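Local coordinates for protein diaminopimelate decarboxylase (Methanocaldococcus jannaschii, PDB 1TWI) that decarboxylates meso-diaminopimelate to L-lysine, the last step of lysine biosynthesis, with pyridoxal 5'-phosphate as cofactor, at residues D5-K10 / F14-Y19; Y255-Q260 / I381-A386. All blocks are in the same frame, centred on the assembly; numbering follows the deposited sequence.

Contact 1: D5-K10 / F14-Y19; sequences DTVEIK and FFIDGY
The antiparallel hairpin of strands 7-10 and 13-16 pairs E8 with F15 in the hydrogen-bonded position, flanked by the non-hydrogen-bonded pairs V7-I16 and I9-F14. It illustrates how the two faces of a hairpin acquire different chemistry. E8 N gives its hydrogen to F15 O at 3.0 Å, and F15 N returns one to E8 O at 2.7 Å. The pairing ends where D17 N meets T6 O at 2.8 Å, as strand 13-16 runs into a type I' turn from I16 to Y19 that leads to strand 19-20.

One face is apolar. With its CG opposite the backbone N (chi1 -178°), F14 lays its ring across towards strand 7-10, where CE1 comes 3.5 Å from V7 CB; I9 CD1 meets the same ring at its edge, 3.9 Å from F14 CD1. V7 CG1 also touches I16 CG1, and Y301 of strand 300-311 packs against V7, F14 and I16.

On the E8-F15 face, K10 bends at chi3 (-74°) so that its chain passes over F15. K10 CE stands above the middle of the F15 ring, 3.7 Å from its centroid, a CH-pi contact, and K10 NZ follows over the same face at 4.5 Å from the centroid as a cation-pi partner. At the turn, T6 CB lies beside D17 OD1, while T6 OG1 bonds to S36 and D17 OD2 to S36 and T406. Two waters tie the turn to strand 7-10: one links K10 NZ to G18 O, and the other accepts from G18 N while donating to T6 O and to E8 OE2, the latter at 2.8 Å.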
ATOM      1  N   ASP A   5      -0.815  27.509   3.259  1.00 12.03           N
ATOM      2  CA  ASP A   5      -0.768  28.943   2.965  1.00 13.74           C
ATOM      3  C   ASP A   5      -1.621  29.489   1.850  1.00 14.44           C
ATOM      4  O   ASP A   5      -1.796  30.727   1.736  1.00 13.40           O
ATOM      5  CB  ASP A   5       0.697  29.341   2.717  1.00 13.53           C
ATOM      6  CG  ASP A   5       1.607  28.916   3.859  1.00 17.26           C
ATOM      7  OD1 ASP A   5       1.376  29.432   4.999  1.00 16.27           O
ATOM      8  OD2 ASP A   5       2.524  28.069   3.611  1.00 14.28           O
ATOM      9  N   THR A   6      -2.162  28.600   1.021  1.00 12.99           N
ATOM     10  CA  THR A   6      -2.902  29.084  -0.121  1.00 13.26           C
ATOM     11  C   THR A   6      -4.345  28.708  -0.143  1.00 13.43           C
ATOM     12  O   THR A   6      -5.000  28.857  -1.198  1.00 14.66           O
ATOM     13  CB  THR A   6      -2.248  28.584  -1.424  1.00 12.84           C
ATOM     14  OG1 THR A   6      -2.447  27.158  -1.527  1.00 15.90           O
ATOM     15  CG2 THR A   6      -0.735  28.878  -1.414  1.00 12.61           C
ATOM     16  N   VAL A   7      -4.869  28.242   0.985  1.00 12.26           N
ATOM     17  CA  VAL A   7      -6.270  27.856   1.032  1.00 12.36           C
ATOM     18  C   VAL A   7      -7.025  28.802   1.910  1.00 14.21           C
ATOM     19  O   VAL A   7      -6.428  29.491   2.728  1.00 14.01           O
ATOM     20  CB  VAL A   7      -6.479  26.408   1.567  1.00 14.30           C
ATOM     21  CG1 VAL A   7      -5.609  25.415   0.729  1.00 10.63           C
ATOM     22  CG2 VAL A   7      -6.125  26.320   3.059  1.00 14.52           C
ATOM     23  N   GLU A   8      -8.334  28.881   1.727  1.00 14.15           N
ATOM     24  CA  GLU A   8      -9.114  29.792   2.579  1.00 17.93           C
ATOM     25  C   GLU A   8     -10.581  29.403   2.547  1.00 18.13           C
ATOM     26  O   GLU A   8     -11.008  28.576   1.742  1.00 16.62           O
ATOM     27  CB  GLU A   8      -8.993  31.240   2.074  1.00 17.61           C
ATOM     28  CG  GLU A   8      -9.614  31.449   0.713  1.00 22.50           C
ATOM     29  CD  GLU A   8      -9.158  32.765   0.020  1.00 27.53           C
ATOM     30  OE1 GLU A   8      -9.458  33.884   0.540  1.00 26.63           O
ATOM     31  OE2 GLU A   8      -8.514  32.673  -1.057  1.00 28.45           O
ATOM     32  N   ILE A   9     -11.349  30.022   3.428  1.00 19.04           N
ATOM     33  CA  ILE A   9     -12.783  29.803   3.447  1.00 22.56           C
ATOM     34  C   ILE A   9     -13.249  31.171   2.964  1.00 24.58           C
ATOM     35  O   ILE A   9     -12.823  32.203   3.508  1.00 25.73           O
ATOM     36  CB  ILE A   9     -13.358  29.551   4.880  1.00 21.54           C
ATOM     37  CG1 ILE A   9     -12.898  28.201   5.439  1.00 22.43           C
ATOM     38  CG2 ILE A   9     -14.893  29.580   4.839  1.00 23.03           C
ATOM     39  CD1 ILE A   9     -13.234  27.017   4.596  1.00 24.06           C
ATOM     40  N   LYS A  10     -14.035  31.200   1.899  1.00 25.45           N
ATOM     41  CA  LYS A  10     -14.579  32.467   1.381  1.00 26.93           C
ATOM     42  C   LYS A  10     -16.050  32.199   1.124  1.00 27.04           C
ATOM     43  O   LYS A  10     -16.420  31.178   0.501  1.00 25.20           O
ATOM     44  CB  LYS A  10     -14.001  32.885   0.030  1.00 27.45           C
ATOM     45  CG  LYS A  10     -12.554  33.245   0.021  1.00 31.15           C
ATOM     46  CD  LYS A  10     -12.205  34.105  -1.215  1.00 31.11           C
ATOM     47  CE  LYS A  10     -12.163  33.309  -2.474  1.00 30.25           C
ATOM     48  NZ  LYS A  10     -12.070  34.224  -3.636  1.00 31.72           N
ATOM     49  N   PHE A  14     -14.872  26.329   0.852  1.00 15.80           N
ATOM     50  CA  PHE A  14     -13.414  26.146   0.876  1.00 13.58           C
ATOM     51  C   PHE A  14     -12.793  26.434  -0.496  1.00 12.49           C
ATOM     52  O   PHE A  14     -13.286  25.959  -1.531  1.00 13.60           O
ATOM     53  CB  PHE A  14     -13.112  24.690   1.308  1.00 13.54           C
ATOM     54  CG  PHE A  14     -11.624  24.356   1.434  1.00 12.84           C
ATOM     55  CD1 PHE A  14     -10.808  25.077   2.285  1.00 13.81           C
ATOM     56  CD2 PHE A  14     -11.085  23.243   0.764  1.00 14.36           C
ATOM     57  CE1 PHE A  14      -9.426  24.686   2.500  1.00 13.61           C
ATOM     58  CE2 PHE A  14      -9.726  22.851   0.960  1.00 14.12           C
ATOM     59  CZ  PHE A  14      -8.906  23.586   1.835  1.00 11.90           C
ATOM     60  N   PHE A  15     -11.676  27.162  -0.498  1.00 12.68           N
ATOM     61  CA  PHE A  15     -10.935  27.508  -1.730  1.00 12.74           C
ATOM     62  C   PHE A  15      -9.464  27.069  -1.683  1.00 13.67           C
ATOM     63  O   PHE A  15      -8.852  27.122  -0.610  1.00 14.41           O
ATOM     64  CB  PHE A  15     -10.964  29.043  -1.983  1.00 12.46           C
ATOM     65  CG  PHE A  15     -12.332  29.544  -2.522  1.00 15.85           C
ATOM     66  CD1 PHE A  15     -13.434  29.646  -1.675  1.00 17.65           C
ATOM     67  CD2 PHE A  15     -12.488  29.864  -3.856  1.00 15.94           C
ATOM     68  CE1 PHE A  15     -14.692  30.074  -2.163  1.00 19.35           C
ATOM     69  CE2 PHE A  15     -13.743  30.304  -4.380  1.00 17.88           C
ATOM     70  CZ  PHE A  15     -14.837  30.408  -3.536  1.00 19.44           C
ATOM     71  N   ILE A  16      -8.898  26.665  -2.830  1.00 13.49           N
ATOM     72  CA  ILE A  16      -7.468  26.295  -2.907  1.00 13.09           C
ATOM     73  C   ILE A  16      -6.942  27.143  -4.037  1.00 14.31           C
ATOM     74  O   ILE A  16      -7.429  27.021  -5.175  1.00 14.88           O
ATOM     75  CB  ILE A  16      -7.248  24.776  -3.267  1.00 13.44           C
ATOM     76  CG1 ILE A  16      -7.920  23.901  -2.182  1.00 12.01           C
ATOM     77  CG2 ILE A  16      -5.678  24.504  -3.441  1.00 11.06           C
ATOM     78  CD1 ILE A  16      -8.261  22.485  -2.602  1.00 13.56           C
ATOM     79  N   ASP A  17      -5.980  28.019  -3.739  1.00 12.83           N
ATOM     80  CA  ASP A  17      -5.442  28.924  -4.748  1.00 14.01           C
ATOM     81  C   ASP A  17      -6.512  29.762  -5.434  1.00 14.76           C
ATOM     82  O   ASP A  17      -6.373  30.125  -6.616  1.00 12.94           O
ATOM     83  CB  ASP A  17      -4.667  28.172  -5.815  1.00 16.27           C
ATOM     84  CG  ASP A  17      -3.324  27.715  -5.314  1.00 16.42           C
ATOM     85  OD1 ASP A  17      -2.684  28.464  -4.541  1.00 15.63           O
ATOM     86  OD2 ASP A  17      -2.890  26.619  -5.709  1.00 18.51           O
ATOM     87  N   GLY A  18      -7.582  30.066  -4.701  1.00 13.93           N
ATOM     88  CA  GLY A  18      -8.627  30.861  -5.320  1.00 17.41           C
ATOM     89  C   GLY A  18      -9.681  30.050  -6.085  1.00 16.82           C
ATOM     90  O   GLY A  18     -10.663  30.649  -6.569  1.00 15.11           O
ATOM     91  N   TYR A  19      -9.498  28.728  -6.212  1.00 14.22           N
ATOM     92  CA  TYR A  19     -10.504  27.916  -6.909  1.00 13.40           C
ATOM     93  C   TYR A  19     -11.459  27.234  -5.913  1.00 15.21           C
ATOM     94  O   TYR A  19     -11.042  26.628  -4.936  1.00 13.24           O
ATOM     95  CB  TYR A  19      -9.804  26.874  -7.773  1.00 14.14           C
ATOM     96  CG  TYR A  19      -8.908  27.512  -8.810  1.00 13.33           C
ATOM     97  CD1 TYR A  19      -9.437  28.010 -10.018  1.00 16.71           C
ATOM     98  CD2 TYR A  19      -7.527  27.654  -8.593  1.00 13.27           C
ATOM     99  CE1 TYR A  19      -8.594  28.631 -10.989  1.00 15.94           C
ATOM    100  CE2 TYR A  19      -6.707  28.279  -9.549  1.00 13.04           C
ATOM    101  CZ  TYR A  19      -7.262  28.753 -10.739  1.00 15.12           C
ATOM    102  OH  TYR A  19      -6.456  29.321 -11.704  1.00 16.59           O
TER
HETATM  103  O   HOH W   1      -7.636  30.102  -1.860  1.00 13.00           O
HETATM  104  O   HOH W   2     -11.773  33.030  -5.948  1.00 28.84           O

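Contact 2: Y255-Q260 / I381-A386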
ATOM      1  N   TYR A 255       1.010  18.257  10.358  1.00 11.59           N
ATOM      2  CA  TYR A 255      -0.219  17.538  10.152  1.00 12.64           C
ATOM      3  C   TYR A 255      -1.234  18.035  11.198  1.00 13.05           C
ATOM      4  O   TYR A 255      -2.393  18.212  10.866  1.00 12.16           O
ATOM      5  CB  TYR A 255      -0.017  16.034  10.325  1.00 11.64           C
ATOM      6  CG  TYR A 255       0.679  15.423   9.133  1.00 12.94           C
ATOM      7  CD1 TYR A 255       0.034  15.307   7.881  1.00 11.70           C
ATOM      8  CD2 TYR A 255       2.001  15.003   9.251  1.00 10.67           C
ATOM      9  CE1 TYR A 255       0.718  14.760   6.758  1.00 11.51           C
ATOM     10  CE2 TYR A 255       2.704  14.473   8.130  1.00 13.81           C
ATOM     11  CZ  TYR A 255       2.049  14.352   6.901  1.00 12.84           C
ATOM     12  OH  TYR A 255       2.740  13.781   5.840  1.00 14.76           O
ATOM     13  N   TYR A 256      -0.787  18.182  12.450  1.00 14.12           N
ATOM     14  CA  TYR A 256      -1.589  18.733  13.544  1.00 17.23           C
ATOM     15  C   TYR A 256      -1.449  20.250  13.372  1.00 16.96           C
ATOM     16  O   TYR A 256      -0.365  20.727  13.098  1.00 16.58           O
ATOM     17  CB  TYR A 256      -1.019  18.294  14.904  1.00 18.30           C
ATOM     18  CG  TYR A 256      -1.544  16.935  15.295  1.00 19.14           C
ATOM     19  CD1 TYR A 256      -2.846  16.782  15.745  1.00 20.28           C
ATOM     20  CD2 TYR A 256      -0.741  15.794  15.168  1.00 19.97           C
ATOM     21  CE1 TYR A 256      -3.327  15.522  16.064  1.00 23.76           C
ATOM     22  CE2 TYR A 256      -1.219  14.528  15.487  1.00 20.46           C
ATOM     23  CZ  TYR A 256      -2.492  14.405  15.931  1.00 20.61           C
ATOM     24  OH  TYR A 256      -2.938  13.163  16.277  1.00 23.08           O
ATOM     25  N   LYS A 257      -2.542  20.990  13.504  1.00 18.73           N
ATOM     26  CA  LYS A 257      -2.534  22.428  13.292  1.00 19.71           C
ATOM     27  C   LYS A 257      -2.502  23.338  14.543  1.00 22.11           C
ATOM     28  O   LYS A 257      -2.453  24.576  14.418  1.00 21.89           O
ATOM     29  CB  LYS A 257      -3.757  22.789  12.474  1.00 18.38           C
ATOM     30  CG  LYS A 257      -3.998  21.847  11.258  1.00 15.59           C
ATOM     31  CD  LYS A 257      -2.881  22.100  10.241  1.00 11.41           C
ATOM     32  CE  LYS A 257      -3.062  21.251   8.971  1.00 11.71           C
ATOM     33  NZ  LYS A 257      -1.765  21.320   8.247  1.00 11.02           N
ATOM     34  N   ASP A 258      -2.493  22.731  15.721  1.00 24.79           N
ATOM     35  CA  ASP A 258      -2.514  23.465  17.006  1.00 27.34           C
ATOM     36  C   ASP A 258      -1.138  23.855  17.587  1.00 28.39           C
ATOM     37  O   ASP A 258      -1.044  24.737  18.458  1.00 28.50           O
ATOM     38  CB  ASP A 258      -3.288  22.625  18.016  1.00 28.80           C
ATOM     39  CG  ASP A 258      -2.558  21.319  18.364  1.00 31.31           C
ATOM     40  OD1 ASP A 258      -2.026  20.629  17.448  1.00 30.75           O
ATOM     41  OD2 ASP A 258      -2.509  20.978  19.569  1.00 35.04           O
ATOM     42  N   LYS A 259      -0.061  23.252  17.107  1.00 28.55           N
ATOM     43  CA  LYS A 259       1.258  23.598  17.648  1.00 29.67           C
ATOM     44  C   LYS A 259       2.320  23.971  16.604  1.00 29.16           C
ATOM     45  O   LYS A 259       2.412  23.350  15.535  1.00 28.09           O
ATOM     46  CB  LYS A 259       1.803  22.432  18.503  1.00 31.62           C
ATOM     47  CG  LYS A 259       1.187  22.304  19.917  1.00 33.93           C
ATOM     48  CD  LYS A 259       2.020  21.307  20.772  1.00 36.02           C
ATOM     49  CE  LYS A 259       1.146  20.418  21.691  1.00 36.91           C
ATOM     50  NZ  LYS A 259       1.830  19.119  22.081  1.00 37.41           N
ATOM     51  N   GLN A 260       3.126  24.978  16.900  1.00 27.55           N
ATOM     52  CA  GLN A 260       4.156  25.337  15.953  1.00 27.53           C
ATOM     53  C   GLN A 260       5.223  24.264  15.989  1.00 24.89           C
ATOM     54  O   GLN A 260       5.442  23.612  17.005  1.00 24.67           O
ATOM     55  CB  GLN A 260       4.811  26.673  16.302  1.00 28.99           C
ATOM     56  CG  GLN A 260       4.103  27.860  15.723  1.00 36.04           C
ATOM     57  CD  GLN A 260       5.012  29.059  15.660  1.00 39.28           C
ATOM     58  OE1 GLN A 260       5.981  29.160  16.437  1.00 42.58           O
ATOM     59  NE2 GLN A 260       4.725  29.976  14.742  1.00 40.85           N
ATOM     60  N   ILE A 381      -9.312  16.276   2.715  1.00 12.87           N
ATOM     61  CA  ILE A 381      -8.358  15.685   3.649  1.00 10.99           C
ATOM     62  C   ILE A 381      -7.081  16.423   3.328  1.00 11.70           C
ATOM     63  O   ILE A 381      -6.549  16.364   2.198  1.00 10.09           O
ATOM     64  CB  ILE A 381      -8.205  14.165   3.361  1.00 13.64           C
ATOM     65  CG1 ILE A 381      -9.573  13.470   3.573  1.00 13.72           C
ATOM     66  CG2 ILE A 381      -7.139  13.529   4.330  1.00 12.32           C
ATOM     67  CD1 ILE A 381      -9.659  12.050   2.771  1.00 15.06           C
ATOM     68  N   PHE A 382      -6.559  17.119   4.331  1.00 10.96           N
ATOM     69  CA  PHE A 382      -5.350  17.925   4.160  1.00 10.64           C
ATOM     70  C   PHE A 382      -4.018  17.196   4.151  1.00 10.30           C
ATOM     71  O   PHE A 382      -3.880  16.123   4.707  1.00 11.64           O
ATOM     72  CB  PHE A 382      -5.207  18.938   5.304  1.00 11.04           C
ATOM     73  CG  PHE A 382      -6.089  20.165   5.174  1.00 13.84           C
ATOM     74  CD1 PHE A 382      -7.396  20.054   4.670  1.00 12.62           C
ATOM     75  CD2 PHE A 382      -5.638  21.396   5.624  1.00 13.05           C
ATOM     76  CE1 PHE A 382      -8.238  21.177   4.639  1.00 14.13           C
ATOM     77  CE2 PHE A 382      -6.467  22.551   5.606  1.00 11.62           C
ATOM     78  CZ  PHE A 382      -7.765  22.426   5.113  1.00 13.71           C
ATOM     79  N   ASP A 383      -3.043  17.848   3.522  1.00 10.31           N
ATOM     80  CA  ASP A 383      -1.649  17.456   3.600  1.00  9.17           C
ATOM     81  C   ASP A 383      -1.386  16.053   3.040  1.00 10.57           C
ATOM     82  O   ASP A 383      -0.762  15.218   3.682  1.00 10.20           O
ATOM     83  CB  ASP A 383      -1.252  17.552   5.079  1.00 10.04           C
ATOM     84  CG  ASP A 383      -1.456  18.963   5.645  1.00 13.38           C
ATOM     85  OD1 ASP A 383      -1.055  19.929   4.949  1.00 12.38           O
ATOM     86  OD2 ASP A 383      -2.012  19.129   6.759  1.00 13.23           O
ATOM     87  N   VAL A 384      -1.863  15.823   1.834  1.00  9.61           N
ATOM     88  CA  VAL A 384      -1.668  14.523   1.206  1.00  8.32           C
ATOM     89  C   VAL A 384      -0.755  14.645  -0.017  1.00  9.68           C
ATOM     90  O   VAL A 384      -0.760  13.766  -0.900  1.00 10.90           O
ATOM     91  CB  VAL A 384      -3.006  13.977   0.753  1.00  8.72           C
ATOM     92  CG1 VAL A 384      -3.881  13.547   1.964  1.00  9.41           C
ATOM     93  CG2 VAL A 384      -3.749  15.079  -0.128  1.00  6.85           C
ATOM     94  N   GLY A 385      -0.013  15.754  -0.132  1.00 10.42           N
ATOM     95  CA  GLY A 385       0.883  15.888  -1.296  1.00 10.13           C
ATOM     96  C   GLY A 385       2.087  14.935  -1.337  1.00  9.16           C
ATOM     97  O   GLY A 385       2.694  14.733  -2.385  1.00  9.91           O
ATOM     98  N   ALA A 386       2.426  14.360  -0.189  1.00 10.62           N
ATOM     99  CA  ALA A 386       3.578  13.449  -0.049  1.00 10.19           C
ATOM    100  C   ALA A 386       3.105  12.081   0.451  1.00  9.59           C
ATOM    101  O   ALA A 386       2.309  12.020   1.371  1.00 10.52           O
ATOM    102  CB  ALA A 386       4.606  14.047   0.974  1.00  8.27           C
TER
HETATM  103  O   HOH W   3       1.743  13.946   3.327  1.00 12.10           O
HETATM  104  O   HOH W   4      -3.181  17.413   8.449  1.00 12.93           O
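D383 and Y255 meet at the start of the D383 side chain, whose far end is taken by K257: a worked example of one short acid joining two distant parts of a chain. Its CB lies 3.8 Å from CE1 of the Y255 ring and about as far from CD1, so the methylene packs obliquely against the CD1-CE1 bond of the ring. From there CG turns opposite its own carbonyl carbon (chi1 -58°), which carries the carboxylate away from the carbonyl group that faces Y255. The carboxylate stands almost perpendicular to the ring, at 83°. At its tip, D383 OD2 receives K257 NZ at 2.7 Å in a salt bridge, approached on the syn side and only 17° out of the carboxylate plane. The same oxygen accepts from a water, also at 2.7 Å, that donates to Y255 O, so the acid holds the backbone of 255-260 as well. K257 NZ has further acceptors in P254 O and L2 O, and its CE rests 4.2 Å from F382 CD2.

The backbone of D383 serves Y255 too. D383 O sits at the ring edge, 3.4 Å from Y255 CE1, and a second water, lying in the ring plane, takes the hydrogen of Y255 OH and donates to both D383 O and A386 O. Y255 OH also bonds to R293, while R329 makes a cation-pi contact with the ring. Y255 thus touches two arginines that line the pocket of the bound lysine, and probably helps to position them, where the cofactor-binding barrel meets the beta domain, the layout of fold-type III decarboxylases.

Contact 1 is local and partly buried, a hairpin near the N-terminus, its centre about 24 Å from that of the chain; contact 2 is buried, nearer that centre, and joins segments more than a hundred residues apart. Their chemistry follows: regular backbone pairing with an apolar face and a lysine-on-phenylalanine contact on the other in 5-10/14-19, against one salt bridge and bridging waters between a loop and the end of strand 378-382 in 255-260/381-386. Contact 1 lies away from the annotated sites, whereas contact 2 borders the substrate arginines. Their centres are about 15 Å apart, yet they touch: F14 CZ reaches F382 CZ at 3.7 Å, and Y301 packs against both phenylalanines.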